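Local coordinates for protein alpha-glucosidase (Bacteroides thetaiotaomicron, PDB 5XFM) that probably hydrolyses both beta-L-arabinopyranosides and alpha-galactosides, as a calcium-containing enzyme of glycoside hydrolase family 97, at residues 146-151 with 197-202. The protein carries 1 engineered substitution. Numbering follows the deposited sequence.
Sequences FRFPEQ and CLFRIG
Phe148 and Phe199 turn CG the same way, anti to the carbonyl carbon (chi1 -64° and -63°), and from their two backbones the rings meet face to face. They stack closely, centroids 3.9 Å apart and planes at 19°, with CZ of Phe148 over the centre of the Phe199 ring. Flat, wholly apolar phenylalanine suits both places, because the rings fill the buried interface between the two sheets of the N-terminal beta-sandwich: Phe148 comes from the loop just after strand 136-147, Phe199 from strand 197-200, and Tyr232 adds an edge-to-face partner to Phe199. Were Phe199 replaced by alanine, Phe148 would probably lose its stacking partner and Tyr232 its edge-to-face neighbour, opening a gap between the sheets. Branched Ile201, centre of an inverse gamma turn, serves two neighbours: CD1 reaches Phe148 CD1 at 3.9 Å, and CG2 packs 3.7 Å from CG of Pro149, whose apolar ring suits it. Toward the surface, the aliphatic part of exposed Gln151 lays CG 3.7 Å from CA of Gly202, where a CB would run into that methylene and positive phi also favours glycine. A water donates to both Gln151 O (2.8 Å) and Arg200 O (3.3 Å); Arg200, salt-bridged to Asp180, hydrogen-bonds through NH1 to Gly202 O (2.9 Å) from above the carbonyl plane. With no direct hydrogen bond between the segments, cohesion probably rests mainly on buried apolar surface, a water bridging backbone carbonyls.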
loop_
_atom_site.group_PDB
_atom_site.type_symbol
_atom_site.label_atom_id
_atom_site.label_comp_id
_atom_site.label_asym_id
_atom_site.label_seq_id
_atom_site.Cartn_x
_atom_site.Cartn_y
_atom_site.Cartn_z
ATOM N N PHE A 146 -20.131 -3.435 -5.226
ATOM C CA PHE A 146 -20.211 -3.363 -3.775
ATOM C C PHE A 146 -21.293 -2.349 -3.390
ATOM O O PHE A 146 -21.156 -1.147 -3.651
ATOM C CB PHE A 146 -18.856 -2.979 -3.178
ATOM C CG PHE A 146 -17.710 -3.779 -3.731
ATOM C CD1 PHE A 146 -17.038 -3.362 -4.868
ATOM C CD2 PHE A 146 -17.321 -4.962 -3.128
ATOM C CE1 PHE A 146 -15.996 -4.104 -5.382
ATOM C CE2 PHE A 146 -16.276 -5.710 -3.642
ATOM C CZ PHE A 146 -15.616 -5.279 -4.769
ATOM N N ARG A 147 -22.377 -2.846 -2.805
ATOM C CA ARG A 147 -23.500 -2.014 -2.396
ATOM C C ARG A 147 -23.550 -1.926 -0.875
ATOM O O ARG A 147 -23.388 -2.930 -0.189
ATOM C CB ARG A 147 -24.811 -2.571 -2.948
ATOM C CG ARG A 147 -25.992 -1.655 -2.739
ATOM C CD ARG A 147 -27.302 -2.255 -3.232
ATOM N NE ARG A 147 -27.278 -2.702 -4.626
ATOM C CZ ARG A 147 -27.747 -1.977 -5.640
ATOM N NH1 ARG A 147 -28.224 -0.764 -5.411
ATOM N NH2 ARG A 147 -27.719 -2.443 -6.884
ATOM N N PHE A 148 -23.729 -0.722 -0.345
ATOM C CA PHE A 148 -23.646 -0.513 1.101
ATOM C C PHE A 148 -24.958 -0.077 1.741
ATOM O O PHE A 148 -25.823 0.480 1.067
ATOM C CB PHE A 148 -22.554 0.512 1.421
ATOM C CG PHE A 148 -21.182 0.058 1.036
ATOM C CD1 PHE A 148 -20.420 -0.701 1.910
ATOM C CD2 PHE A 148 -20.657 0.377 -0.202
ATOM C CE1 PHE A 148 -19.150 -1.125 1.555
ATOM C CE2 PHE A 148 -19.392 -0.047 -0.561
ATOM C CZ PHE A 148 -18.641 -0.798 0.319
ATOM N N PRO A 149 -25.115 -0.348 3.049
ATOM C CA PRO A 149 -26.285 0.184 3.757
ATOM C C PRO A 149 -26.348 1.701 3.674
ATOM O O PRO A 149 -25.322 2.378 3.669
ATOM C CB PRO A 149 -26.067 -0.278 5.198
ATOM C CG PRO A 149 -25.214 -1.484 5.078
ATOM C CD PRO A 149 -24.310 -1.237 3.903
ATOM N N GLU A 150 -27.573 2.203 3.625
ATOM C CA GLU A 150 -27.900 3.618 3.463
ATOM C C GLU A 150 -27.055 4.576 4.310
ATOM O O GLU A 150 -26.655 5.639 3.840
ATOM C CB GLU A 150 -29.388 3.795 3.747
ATOM C CG GLU A 150 -30.209 3.614 2.482
ATOM C CD GLU A 150 -31.699 3.737 2.707
ATOM O OE1 GLU A 150 -32.109 4.460 3.639
ATOM O OE2 GLU A 150 -32.462 3.081 1.962
ATOM N N GLN A 151 -26.808 4.212 5.563
ATOM C CA GLN A 151 -26.171 5.131 6.503
ATOM C C GLN A 151 -24.646 5.123 6.378
ATOM O O GLN A 151 -23.945 5.719 7.196
ATOM C CB GLN A 151 -26.565 4.787 7.943
ATOM C CG GLN A 151 -25.940 3.511 8.490
ATOM C CD GLN A 151 -26.633 2.234 8.032
ATOM O OE1 GLN A 151 -27.383 2.226 7.053
ATOM N NE2 GLN A 151 -26.369 1.139 8.738
ATOM N N CYS A 197 -10.424 1.151 -0.419
ATOM C CA CYS A 197 -11.516 2.062 -0.119
ATOM C C CYS A 197 -12.188 1.711 1.203
ATOM O O CYS A 197 -12.692 0.605 1.369
ATOM C CB CYS A 197 -12.532 2.027 -1.254
ATOM S SG CYS A 197 -11.835 2.476 -2.844
ATOM N N LEU A 198 -12.207 2.665 2.130
ATOM C CA LEU A 198 -12.719 2.415 3.473
ATOM C C LEU A 198 -14.139 2.950 3.654
ATOM O O LEU A 198 -14.454 4.071 3.274
ATOM C CB LEU A 198 -11.788 3.033 4.528
ATOM C CG LEU A 198 -12.182 2.774 5.988
ATOM C CD1 LEU A 198 -12.212 1.268 6.304
ATOM C CD2 LEU A 198 -11.260 3.491 6.947
ATOM N N PHE A 199 -14.989 2.128 4.250
ATOM C CA PHE A 199 -16.376 2.479 4.494
ATOM C C PHE A 199 -16.732 2.241 5.950
ATOM O O PHE A 199 -16.366 1.221 6.531
ATOM C CB PHE A 199 -17.310 1.676 3.598
ATOM C CG PHE A 199 -17.120 1.926 2.129
ATOM C CD1 PHE A 199 -16.149 1.243 1.416
ATOM C CD2 PHE A 199 -17.942 2.811 1.454
ATOM C CE1 PHE A 199 -15.986 1.458 0.058
ATOM C CE2 PHE A 199 -17.785 3.028 0.098
ATOM C CZ PHE A 199 -16.804 2.350 -0.600
ATOM N N ARG A 200 -17.413 3.214 6.545
ATOM C CA ARG A 200 -17.959 3.056 7.880
ATOM C C ARG A 200 -19.449 2.757 7.784
ATOM O O ARG A 200 -20.220 3.546 7.223
ATOM C CB ARG A 200 -17.708 4.301 8.728
ATOM C CG ARG A 200 -18.330 4.229 10.118
ATOM C CD ARG A 200 -17.825 5.345 11.022
ATOM N NE ARG A 200 -18.371 6.651 10.679
ATOM C CZ ARG A 200 -19.565 7.084 11.069
ATOM N NH1 ARG A 200 -20.346 6.297 11.804
ATOM N NH2 ARG A 200 -19.979 8.299 10.716
ATOM N N ILE A 201 -19.835 1.597 8.309
ATOM C CA ILE A 201 -21.208 1.115 8.215
ATOM C C ILE A 201 -22.033 1.603 9.412
ATOM O O ILE A 201 -22.509 0.808 10.224
ATOM C CB ILE A 201 -21.246 -0.424 8.136
ATOM C CG1 ILE A 201 -20.139 -0.935 7.200
ATOM C CG2 ILE A 201 -22.610 -0.907 7.656
ATOM C CD1 ILE A 201 -20.290 -0.477 5.756
ATOM N N GLY A 202 -22.188 2.920 9.515
ATOM C CA GLY A 202 -22.902 3.514 10.627
ATOM C C GLY A 202 -22.229 3.156 11.934
ATOM O O GLY A 202 -21.078 3.519 12.175
HETATM O O HOH W 1 -21.597 6.153 8.632
#